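Conserved hypothetical protein TM1158 (Thermotoga maritima, PDB 1O1Y) is probably a class I glutamine amidotransferase, releasing ammonia from glutamine for transfer to an acceptor that is not known. Local coordinates at residues 103-107 against 152-157; 69-73 against 108-114; 32-38 against 229-234; 25-30 against 39-43. All blocks are in the same frame, centred on the assembly; numbering follows the deposited sequence. Where two conformers were deposited one is given.

Interaction 1: residues 103-107 against 152-157; sequences SQMLA and DTFDLP. With SO4 (sulfate ion), chain C.
Helix 103-107 passes strand 152-154 with the two short axes 8.6 Å apart at their closest and inclined at 36°, and just beyond the strand the CA atoms of Ala107 and Pro157 come within 6.0 Å. The Phe154 ring fills the gap. Its CG lies between the backbone N and the carbonyl carbon (chi1 50°), which turns the ring up to the helix, where Ala107 CB, Gln104 CG and Ser103 OG all approach it obliquely, at CG, CD1 and CE1; Gln104 CG is 3.7 Å from CD1. Farther along, Pro157 CG rests 3.9 Å from Ala107 CA. Gln104 stretches out across Asp152 at about a right angle. No direct hydrogen bond links the segments; instead a water donates to Gln104 OE1 at 2.9 Å and to Asp152 OD2 at 2.8 Å, while the amide NH2 bonds Gln183. Asp152 N donates to O2 of a sulfate, probably from the crystallisation liquor, at 2.9 Å. Ser103 OG is hydrogen-bonded to the backbone O of the cysteinesulfonic acid at position 100. This modified cysteine is probably the nucleophile, as in other class I amidotransferases; the helix after it is held to the strand by apolar contacts and a shared water.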
# COMPACT_ATOMS: atom_id res chain seq x y z
N SER A 103 -0.07 2.06 -5.12
CA SER A 103 0.16 1.08 -6.18
C SER A 103 -0.26 1.64 -7.54
O SER A 103 0.38 1.36 -8.55
CB SER A 103 -0.60 -0.25 -5.91
OG SER A 103 -2.03 -0.10 -5.99
N GLN A 104 -1.33 2.41 -7.57
CA GLN A 104 -1.83 3.02 -8.80
C GLN A 104 -0.88 4.10 -9.29
O GLN A 104 -0.61 4.21 -10.48
CB GLN A 104 -3.21 3.61 -8.53
CG GLN A 104 -4.22 2.53 -8.29
CD GLN A 104 -5.47 3.00 -7.65
OE1 GLN A 104 -5.67 4.20 -7.41
NE2 GLN A 104 -6.34 2.06 -7.36
N MSE A 105 -0.32 4.88 -8.37
CA MSE A 105 0.66 5.91 -8.74
C MSE A 105 1.92 5.28 -9.29
O MSE A 105 2.50 5.78 -10.25
CB MSE A 105 0.98 6.80 -7.53
CG MSE A 105 -0.23 7.65 -7.13
SE MSE A 105 0.11 8.74 -5.58
CE MSE A 105 1.39 9.95 -6.33
N LEU A 106 2.34 4.17 -8.71
CA LEU A 106 3.50 3.45 -9.22
C LEU A 106 3.21 2.92 -10.63
O LEU A 106 4.04 3.04 -11.54
CB LEU A 106 3.88 2.28 -8.29
CG LEU A 106 5.04 1.38 -8.77
CD1 LEU A 106 6.35 2.12 -8.94
CD2 LEU A 106 5.22 0.19 -7.80
N ALA A 107 2.05 2.30 -10.82
CA ALA A 107 1.66 1.79 -12.15
C ALA A 107 1.68 2.88 -13.21
O ALA A 107 2.14 2.68 -14.32
CB ALA A 107 0.29 1.17 -12.09
N ASP A 152 -10.82 2.17 -7.85
CA ASP A 152 -10.01 2.24 -9.07
C ASP A 152 -9.13 1.01 -9.16
O ASP A 152 -8.84 0.32 -8.17
CB ASP A 152 -9.12 3.47 -9.10
CG ASP A 152 -9.86 4.76 -9.48
OD1 ASP A 152 -11.11 4.75 -9.75
OD2 ASP A 152 -9.23 5.86 -9.50
N THR A 153 -8.71 0.74 -10.38
CA THR A 153 -7.71 -0.29 -10.68
C THR A 153 -6.74 0.19 -11.76
O THR A 153 -6.69 1.35 -12.10
CB THR A 153 -8.45 -1.64 -11.04
OG1 THR A 153 -7.53 -2.74 -11.08
CG2 THR A 153 -9.10 -1.57 -12.37
N PHE A 154 -5.91 -0.71 -12.28
CA PHE A 154 -4.89 -0.35 -13.23
C PHE A 154 -4.57 -1.52 -14.15
O PHE A 154 -4.86 -2.67 -13.84
CB PHE A 154 -3.61 0.13 -12.51
CG PHE A 154 -3.13 -0.81 -11.42
CD1 PHE A 154 -3.56 -0.66 -10.11
CD2 PHE A 154 -2.30 -1.88 -11.73
CE1 PHE A 154 -3.15 -1.58 -9.13
CE2 PHE A 154 -1.89 -2.79 -10.76
CZ PHE A 154 -2.32 -2.64 -9.46
N ASP A 155 -3.96 -1.18 -15.28
CA ASP A 155 -3.32 -2.16 -16.16
C ASP A 155 -1.97 -2.55 -15.57
O ASP A 155 -1.35 -1.80 -14.84
CB ASP A 155 -3.07 -1.55 -17.51
CG ASP A 155 -4.33 -1.40 -18.33
OD1 ASP A 155 -5.32 -2.11 -18.04
OD2 ASP A 155 -4.38 -0.60 -19.30
N LEU A 156 -1.51 -3.75 -15.90
CA LEU A 156 -0.18 -4.20 -15.47
C LEU A 156 0.89 -3.52 -16.32
O LEU A 156 0.86 -3.61 -17.52
CB LEU A 156 -0.08 -5.72 -15.65
CG LEU A 156 1.22 -6.42 -15.23
CD1 LEU A 156 1.36 -6.36 -13.75
CD2 LEU A 156 1.21 -7.84 -15.71
N PRO A 157 1.83 -2.80 -15.70
CA PRO A 157 2.86 -2.16 -16.50
C PRO A 157 3.67 -3.18 -17.27
O PRO A 157 3.86 -4.32 -16.83
CB PRO A 157 3.74 -1.48 -15.46
CG PRO A 157 2.86 -1.22 -14.29
CD PRO A 157 1.94 -2.43 -14.27
S SO4 C . -10.17 4.76 -5.16
O1 SO4 C . -11.45 4.60 -4.50
O2 SO4 C . -9.51 3.50 -5.59
O3 SO4 C . -9.29 5.35 -4.15
O4 SO4 C . -10.23 5.69 -6.30
O HOH W 1 -6.55 6.50 -8.88

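Interaction 2: residues 69-73 against 108-114; sequences GAYEE and KVLGASV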
# COMPACT_ATOMS: atom_id res chain seq x y z
N GLY A 69 -7.45 10.68 -7.05
CA GLY A 69 -7.24 9.95 -8.28
C GLY A 69 -5.82 10.16 -8.77
O GLY A 69 -5.24 11.23 -8.57
N ALA A 70 -5.28 9.17 -9.48
CA ALA A 70 -3.92 9.23 -9.98
C ALA A 70 -3.68 10.33 -11.00
O ALA A 70 -2.55 10.70 -11.20
CB ALA A 70 -3.51 7.86 -10.58
N TYR A 71 -4.72 10.83 -11.69
CA TYR A 71 -4.58 11.89 -12.66
C TYR A 71 -5.05 13.22 -12.10
O TYR A 71 -5.27 14.14 -12.87
CB TYR A 71 -5.42 11.59 -13.91
CG TYR A 71 -4.99 10.29 -14.57
CD1 TYR A 71 -5.76 9.15 -14.44
CD2 TYR A 71 -3.80 10.21 -15.25
CE1 TYR A 71 -5.35 7.95 -15.03
CE2 TYR A 71 -3.38 9.01 -15.87
CZ TYR A 71 -4.17 7.89 -15.73
OH TYR A 71 -3.79 6.73 -16.29
N GLU A 72 -5.23 13.32 -10.79
CA GLU A 72 -5.83 14.54 -10.23
C GLU A 72 -4.78 15.51 -9.67
O GLU A 72 -4.97 16.10 -8.60
CB GLU A 72 -6.86 14.18 -9.18
CG GLU A 72 -8.06 13.46 -9.77
CD GLU A 72 -9.22 13.38 -8.78
OE1 GLU A 72 -10.29 13.85 -9.14
OE2 GLU A 72 -9.07 12.88 -7.64
N GLU A 73 -3.70 15.71 -10.42
CA GLU A 73 -2.64 16.62 -9.97
C GLU A 73 -3.05 18.07 -9.84
O GLU A 73 -2.50 18.78 -9.01
CB GLU A 73 -1.41 16.58 -10.89
CG GLU A 73 -0.68 15.27 -10.78
CD GLU A 73 -0.83 14.42 -12.02
OE1 GLU A 73 -2.01 14.24 -12.48
OE2 GLU A 73 0.24 13.97 -12.52
N LYS A 108 1.15 4.05 -12.87
CA LYS A 108 1.16 5.19 -13.77
C LYS A 108 2.59 5.62 -14.17
O LYS A 108 2.86 5.88 -15.32
CB LYS A 108 0.39 6.38 -13.13
CG LYS A 108 0.46 7.64 -13.94
CD LYS A 108 -0.39 8.76 -13.30
CE LYS A 108 0.05 10.14 -13.79
NZ LYS A 108 -0.76 11.30 -13.26
N VAL A 109 3.49 5.71 -13.19
CA VAL A 109 4.87 6.09 -13.47
C VAL A 109 5.52 5.08 -14.43
O VAL A 109 6.33 5.45 -15.30
CB VAL A 109 5.66 6.29 -12.18
CG1 VAL A 109 7.12 6.44 -12.46
CG2 VAL A 109 5.14 7.52 -11.43
N LEU A 110 5.12 3.82 -14.30
CA LEU A 110 5.64 2.72 -15.13
C LEU A 110 4.84 2.60 -16.44
O LEU A 110 4.98 1.62 -17.19
CB LEU A 110 5.57 1.42 -14.34
CG LEU A 110 6.53 1.39 -13.14
CD1 LEU A 110 6.33 0.09 -12.39
CD2 LEU A 110 7.96 1.51 -13.59
N GLY A 111 3.98 3.58 -16.71
CA GLY A 111 3.38 3.71 -18.02
C GLY A 111 1.99 3.12 -18.20
O GLY A 111 1.47 3.19 -19.30
N ALA A 112 1.37 2.61 -17.14
CA ALA A 112 0.08 1.90 -17.23
C ALA A 112 -1.07 2.84 -16.89
O ALA A 112 -0.90 3.74 -16.10
CB ALA A 112 0.05 0.74 -16.27
N SER A 113 -2.22 2.60 -17.50
CA SER A 113 -3.42 3.37 -17.22
C SER A 113 -4.00 2.97 -15.87
O SER A 113 -3.94 1.81 -15.45
CB SER A 113 -4.48 3.15 -18.34
OG SER A 113 -4.04 3.60 -19.60
N VAL A 114 -4.59 3.96 -15.22
CA VAL A 114 -5.38 3.79 -14.03
C VAL A 114 -6.80 4.26 -14.34
O VAL A 114 -7.02 5.25 -15.06
CB VAL A 114 -4.77 4.66 -12.88
CG1 VAL A 114 -5.64 4.64 -11.63
CG2 VAL A 114 -3.34 4.24 -12.65
O HOH W 2 -1.28 6.38 -16.77
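Lys108 supplies the charged part of this contact, reaching from the last turn of helix 102-109 to the loop 69-73. Its chain is extended throughout, with CG anti to the backbone N (chi1 175°), and carries NZ to two acceptors at once. One is Ala70 O at 2.8 Å, where the donor is tilted 26° from the carbonyl plane; the other is Glu73 OE2 at 2.9 Å, a salt bridge in which the ammonium sits above the carboxylate plane. Replacing Lys108 with a methionine would probably leave the Glu73 carboxylate without its cation and Ala70 O without this donor. Among the neutral hydrogen bonds, Val114 N donates to Tyr71 OH at 3.1 Å, nearly straight at 167°. The same hydroxyl meets a water at 2.6 Å, and that water donates to Ala112 O. Apolar contacts complete the join: Ala70 CB touches Val114 CG1 at 4.0 Å, Tyr71 CE1 meets Val114 CB at 4.0 Å, and the Lys108 chain crosses the Tyr71 ring obliquely. Separately, Val114 O comes up to the ring edge in plane, 3.2 Å from Tyr71 CE1. Phe83 of helix 78-92 also touches both Glu73 and Lys108. Gly69 to Glu72 form a type I turn, which presents Ala70 and Tyr71 to the other segment. In that segment, the helix ends in a Schellman motif with Gly111 at C-prime, marked by the bonds Ala112 N to Ala107 O and Gly111 N to Lys108 O, and the chain then turns into strand 114-116.

Interaction 3: residues 32-38 against 229-234; sequences IFREKNW and LRSLLE. With SO4 (sulfate ion), chain G.
Ile32 packs against Leu229, Arg230 and Leu233 where helix 28-35 meets the C-terminal helix 211-237 beside the parallel part of the flavodoxin-like sheet. The Ile32 tip is the main bump: CD1 drops between Leu229 CG and Arg230 CG, 3.8 Å from each, while its CG2 branch leans on Leu233 CD1. Leu233 is the bump from the other side. Its CD1 also reaches Phe33 CE1 at 3.9 Å, and its CB lies beside the CZ3-CH2 edge of Trp38, 4.1 Å from CZ3; Trp38 meets Leu233 O at its ring edge. Lys36 CD lies 3.5 Å above one face of that indole, offset toward the rim. The helix 28-35 closes in a Schellman motif with Asn37 at C-prime, which lets Trp38 turn back over the contact. Two salt bridges border the apolar centre. Lys36 NZ meets Glu234 OE1 at 2.7 Å on its anti side, and Glu35 is shared between Arg230 and Lys226, its OE2 going to the latter. A leucine in place of Arg230 would probably leave Glu35 OE1 without this partner. In the bond itself, Arg230 NH2 points at Glu35 OE1 from within the guanidinium plane, 3.2 Å away at 167°, on the syn side.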
# COMPACT_ATOMS: atom_id res chain seq x y z
N ILE A 32 5.64 -3.02 13.61
CA ILE A 32 6.79 -3.77 13.12
C ILE A 32 8.06 -2.95 13.13
O ILE A 32 9.11 -3.43 13.56
CB ILE A 32 6.53 -4.36 11.76
CG1 ILE A 32 5.41 -5.38 11.83
CG2 ILE A 32 7.83 -4.98 11.21
CD1 ILE A 32 4.88 -5.79 10.49
N PHE A 33 7.98 -1.70 12.68
CA PHE A 33 9.17 -0.85 12.65
C PHE A 33 9.64 -0.63 14.05
O PHE A 33 10.84 -0.67 14.34
CB PHE A 33 8.86 0.50 11.98
CG PHE A 33 8.48 0.44 10.54
CD1 PHE A 33 8.56 -0.72 9.76
CD2 PHE A 33 8.03 1.62 9.93
CE1 PHE A 33 8.16 -0.73 8.42
CE2 PHE A 33 7.65 1.61 8.58
CZ PHE A 33 7.72 0.45 7.82
N ARG A 34 8.70 -0.40 14.97
CA ARG A 34 9.10 -0.22 16.34
C ARG A 34 9.76 -1.48 16.96
O ARG A 34 10.73 -1.37 17.69
CB ARG A 34 7.91 0.26 17.22
CG ARG A 34 7.61 1.73 16.99
CD ARG A 34 6.43 2.28 17.83
NE ARG A 34 5.93 3.58 17.32
CZ ARG A 34 6.54 4.76 17.50
NH1 ARG A 34 7.70 4.85 18.16
NH2 ARG A 34 6.00 5.88 17.02
N GLU A 35 9.18 -2.63 16.68
CA GLU A 35 9.68 -3.94 17.15
C GLU A 35 11.13 -4.13 16.71
O GLU A 35 11.93 -4.63 17.47
CB GLU A 35 8.80 -5.04 16.59
CG GLU A 35 7.50 -5.13 17.40
CD GLU A 35 6.34 -5.86 16.72
OE1 GLU A 35 6.60 -6.69 15.83
OE2 GLU A 35 5.16 -5.60 17.13
N LYS A 36 11.45 -3.66 15.51
CA LYS A 36 12.79 -3.83 14.93
C LYS A 36 13.69 -2.63 15.10
O LYS A 36 14.82 -2.62 14.61
CB LYS A 36 12.66 -4.13 13.47
CG LYS A 36 11.94 -5.41 13.15
CD LYS A 36 11.99 -5.62 11.64
CE LYS A 36 11.13 -6.76 11.13
NZ LYS A 36 11.45 -8.10 11.74
N ASN A 37 13.24 -1.64 15.88
CA ASN A 37 13.97 -0.35 16.02
C ASN A 37 14.35 0.23 14.64
O ASN A 37 15.40 0.86 14.50
CB ASN A 37 15.21 -0.46 16.87
CG ASN A 37 14.89 -0.57 18.35
OD1 ASN A 37 14.70 -1.68 18.88
ND2 ASN A 37 14.83 0.56 19.03
N TRP A 38 13.50 0.04 13.66
CA TRP A 38 13.65 0.79 12.42
C TRP A 38 13.18 2.25 12.62
O TRP A 38 12.10 2.49 13.13
CB TRP A 38 12.86 0.17 11.31
CG TRP A 38 13.36 -1.14 10.86
CD1 TRP A 38 14.47 -1.79 11.29
CD2 TRP A 38 12.82 -1.93 9.79
NE1 TRP A 38 14.64 -2.96 10.60
CE2 TRP A 38 13.65 -3.08 9.67
CE3 TRP A 38 11.72 -1.80 8.94
CZ2 TRP A 38 13.41 -4.08 8.73
CZ3 TRP A 38 11.48 -2.81 8.00
CH2 TRP A 38 12.34 -3.94 7.91
N LEU A 229 3.42 -9.61 6.52
CA LEU A 229 3.88 -8.24 6.36
C LEU A 229 5.35 -8.14 6.87
O LEU A 229 6.20 -7.53 6.21
CB LEU A 229 2.94 -7.32 7.11
CG LEU A 229 3.23 -5.81 7.07
CD1 LEU A 229 3.45 -5.26 5.66
CD2 LEU A 229 2.09 -5.04 7.81
N ARG A 230 5.64 -8.75 8.01
CA ARG A 230 7.01 -8.82 8.55
C ARG A 230 7.94 -9.49 7.53
O ARG A 230 9.05 -9.01 7.27
CB ARG A 230 7.12 -9.65 9.81
CG ARG A 230 6.80 -9.00 11.03
CD ARG A 230 7.10 -9.89 12.24
NE ARG A 230 6.46 -9.36 13.43
CZ ARG A 230 5.50 -9.95 14.10
NH1 ARG A 230 4.97 -11.09 13.67
NH2 ARG A 230 5.05 -9.39 15.21
N SER A 231 7.48 -10.60 6.95
CA SER A 231 8.29 -11.34 5.99
C SER A 231 8.59 -10.45 4.78
O SER A 231 9.72 -10.44 4.29
CB SER A 231 7.62 -12.64 5.54
OG SER A 231 7.61 -13.55 6.65
N LEU A 232 7.54 -9.84 4.23
CA LEU A 232 7.68 -8.93 3.10
C LEU A 232 8.72 -7.83 3.39
O LEU A 232 9.62 -7.61 2.59
CB LEU A 232 6.33 -8.34 2.69
CG LEU A 232 6.38 -7.27 1.57
CD1 LEU A 232 6.94 -7.91 0.26
CD2 LEU A 232 5.02 -6.70 1.41
N LEU A 233 8.57 -7.17 4.53
CA LEU A 233 9.42 -6.04 4.88
C LEU A 233 10.85 -6.48 5.06
O LEU A 233 11.77 -5.83 4.54
CB LEU A 233 8.89 -5.35 6.12
CG LEU A 233 7.57 -4.61 5.96
CD1 LEU A 233 7.01 -4.30 7.35
CD2 LEU A 233 7.66 -3.34 5.11
N GLU A 234 11.07 -7.62 5.72
CA GLU A 234 12.41 -8.10 5.90
C GLU A 234 13.08 -8.38 4.57
O GLU A 234 14.26 -8.09 4.38
CB GLU A 234 12.41 -9.36 6.78
CG GLU A 234 12.02 -9.07 8.25
CD GLU A 234 11.72 -10.36 9.03
OE1 GLU A 234 11.13 -10.28 10.14
OE2 GLU A 234 12.10 -11.44 8.55
S SO4 G . 12.93 1.37 22.05
O1 SO4 G . 11.82 0.43 22.16
O2 SO4 G . 14.21 0.67 21.95
O3 SO4 G . 12.97 2.22 23.23
O4 SO4 G . 12.73 2.16 20.85

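Interaction 4: residues 25-30 against 39-43; sequences DLGMME and SFDYL. With SO4 (sulfate ion), chain B.
Tyr42 meets Glu30 because Glu30 CG stands anti to the backbone N (chi1 -150°) and its extended chain brings the carboxylate out to the phenol, while Phe40 CG, lodged between its backbone N and carbonyl carbon (chi1 60°), turns its ring onto the stem of the same glutamate. The phenol OH donates to Glu30 OE1 at 2.9 Å, the oxygen lying at the ring edge in plane, with carboxylate and ring nearly perpendicular. Leu26 N in turn donates to Tyr42 OH at 3.1 Å. Apolar contacts add to this: Glu30 CG touches Phe40 CZ at 3.5 Å, and Leu26 CD1 touches both rings, 3.7 Å from Phe40 CD1 and from Tyr42 CZ. Asp25 CB brushes the hydroxyl, and its OD1 accepts from Gly27 N at 2.9 Å in an Asx turn just before helix 28-35. Arg19 makes a cation-pi contact with the Tyr42 ring. The contact ties the start of the helix to strand 39-43, an outermost strand of the sheet, within the beta-alpha-beta unit that begins with strand 14-18. The hydroxyl, held by one donor and one acceptor, is probably fixed in rotation and links the loop at Leu26 to the helix at Glu30.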
# COMPACT_ATOMS: atom_id res chain seq x y z
N ASP A 25 -2.56 5.41 7.71
CA ASP A 25 -1.17 5.51 8.12
C ASP A 25 -0.45 4.17 7.96
O ASP A 25 -0.88 3.31 7.20
CB ASP A 25 -1.11 6.09 9.50
CG ASP A 25 -1.67 5.13 10.58
OD1 ASP A 25 -2.09 3.99 10.29
OD2 ASP A 25 -1.69 5.49 11.76
N LEU A 26 0.67 3.98 8.66
CA LEU A 26 1.44 2.76 8.50
C LEU A 26 0.75 1.52 9.04
O LEU A 26 1.18 0.40 8.77
CB LEU A 26 2.82 2.89 9.14
CG LEU A 26 3.83 3.71 8.33
CD1 LEU A 26 4.98 4.12 9.27
CD2 LEU A 26 4.33 3.01 7.11
N GLY A 27 -0.29 1.71 9.84
CA GLY A 27 -0.99 0.57 10.42
C GLY A 27 -0.02 -0.28 11.23
O GLY A 27 0.83 0.24 12.00
N MSE A 28 -0.09 -1.59 11.03
CA MSE A 28 0.76 -2.54 11.75
C MSE A 28 2.21 -2.44 11.32
O MSE A 28 3.08 -2.93 12.05
CB MSE A 28 0.29 -3.98 11.53
CG MSE A 28 -1.10 -4.21 12.08
SE MSE A 28 -1.52 -6.15 12.21
CE MSE A 28 -1.86 -6.58 10.47
N MSE A 29 2.51 -1.78 10.22
CA MSE A 29 3.91 -1.51 9.88
C MSE A 29 4.58 -0.66 10.93
O MSE A 29 5.77 -0.87 11.22
CB MSE A 29 4.09 -0.89 8.51
CG MSE A 29 3.79 -1.79 7.38
SE MSE A 29 4.10 -0.94 5.65
CE MSE A 29 2.33 -0.18 5.44
N GLU A 30 3.84 0.26 11.56
CA GLU A 30 4.42 1.05 12.66
C GLU A 30 4.90 0.16 13.84
O GLU A 30 5.98 0.37 14.41
CB GLU A 30 3.42 2.09 13.18
CG GLU A 30 4.05 3.31 13.73
CD GLU A 30 3.01 4.37 14.02
OE1 GLU A 30 2.56 5.08 13.09
OE2 GLU A 30 2.63 4.45 15.18
N SER A 39 14.00 3.21 12.21
CA SER A 39 13.58 4.63 12.20
C SER A 39 12.58 4.83 11.08
O SER A 39 12.60 4.13 10.06
CB SER A 39 14.79 5.53 11.95
OG SER A 39 15.68 5.42 13.02
N PHE A 40 11.66 5.76 11.28
CA PHE A 40 10.76 6.16 10.20
C PHE A 40 10.34 7.62 10.30
O PHE A 40 10.22 8.21 11.41
CB PHE A 40 9.54 5.23 10.08
CG PHE A 40 8.69 5.18 11.32
CD1 PHE A 40 7.51 5.91 11.38
CD2 PHE A 40 9.06 4.38 12.41
CE1 PHE A 40 6.72 5.88 12.52
CE2 PHE A 40 8.28 4.34 13.57
CZ PHE A 40 7.10 5.09 13.62
N ASP A 41 10.18 8.23 9.13
CA ASP A 41 9.70 9.61 8.99
C ASP A 41 8.43 9.57 8.19
O ASP A 41 8.39 8.98 7.09
CB ASP A 41 10.70 10.46 8.20
CG ASP A 41 12.07 10.56 8.87
OD1 ASP A 41 12.18 10.54 10.11
OD2 ASP A 41 13.10 10.78 8.22
N TYR A 42 7.35 10.15 8.73
CA TYR A 42 6.18 10.38 7.90
C TYR A 42 6.46 11.63 7.05
O TYR A 42 7.00 12.64 7.53
CB TYR A 42 4.93 10.63 8.73
CG TYR A 42 4.22 9.37 9.19
CD1 TYR A 42 4.27 8.96 10.50
CD2 TYR A 42 3.45 8.63 8.29
CE1 TYR A 42 3.62 7.85 10.92
CE2 TYR A 42 2.81 7.50 8.69
CZ TYR A 42 2.86 7.12 10.00
OH TYR A 42 2.22 5.99 10.39
N LEU A 43 6.07 11.57 5.80
CA LEU A 43 6.06 12.74 4.91
C LEU A 43 4.58 12.99 4.53
O LEU A 43 4.01 12.23 3.78
CB LEU A 43 6.88 12.51 3.67
CG LEU A 43 6.95 13.71 2.71
CD1 LEU A 43 7.68 14.88 3.32
CD2 LEU A 43 7.60 13.27 1.41
S SO4 B . 19.29 6.00 11.57
O1 SO4 B . 18.37 6.07 12.72
O2 SO4 B . 18.73 5.01 10.63
O3 SO4 B . 20.62 5.64 12.04
O4 SO4 B . 19.41 7.33 10.97

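How the interactions relate
Interaction 1 lies across the chain's centre from interactions 3 and 4, and interaction 2 across it from interaction 3. Interactions 1 and 2 share helix 102-109, their centres about 7 Å apart, and meet directly, Ala107 O taking a probable hydrogen bond from Ala112 N and Asp155 N giving one to Ser113 O. Interactions 3 and 4 share helix 28-35, with centres about 10 Å apart; Phe33 touches both Leu26 and Phe40. From interaction 1 to interaction 3 the centres are about 25 Å apart. Along the chain, interactions 3 and 4 interleave, as do 1 and 2, which are nested inside the loop that interaction 3 closes, so the last helix packs back onto the first.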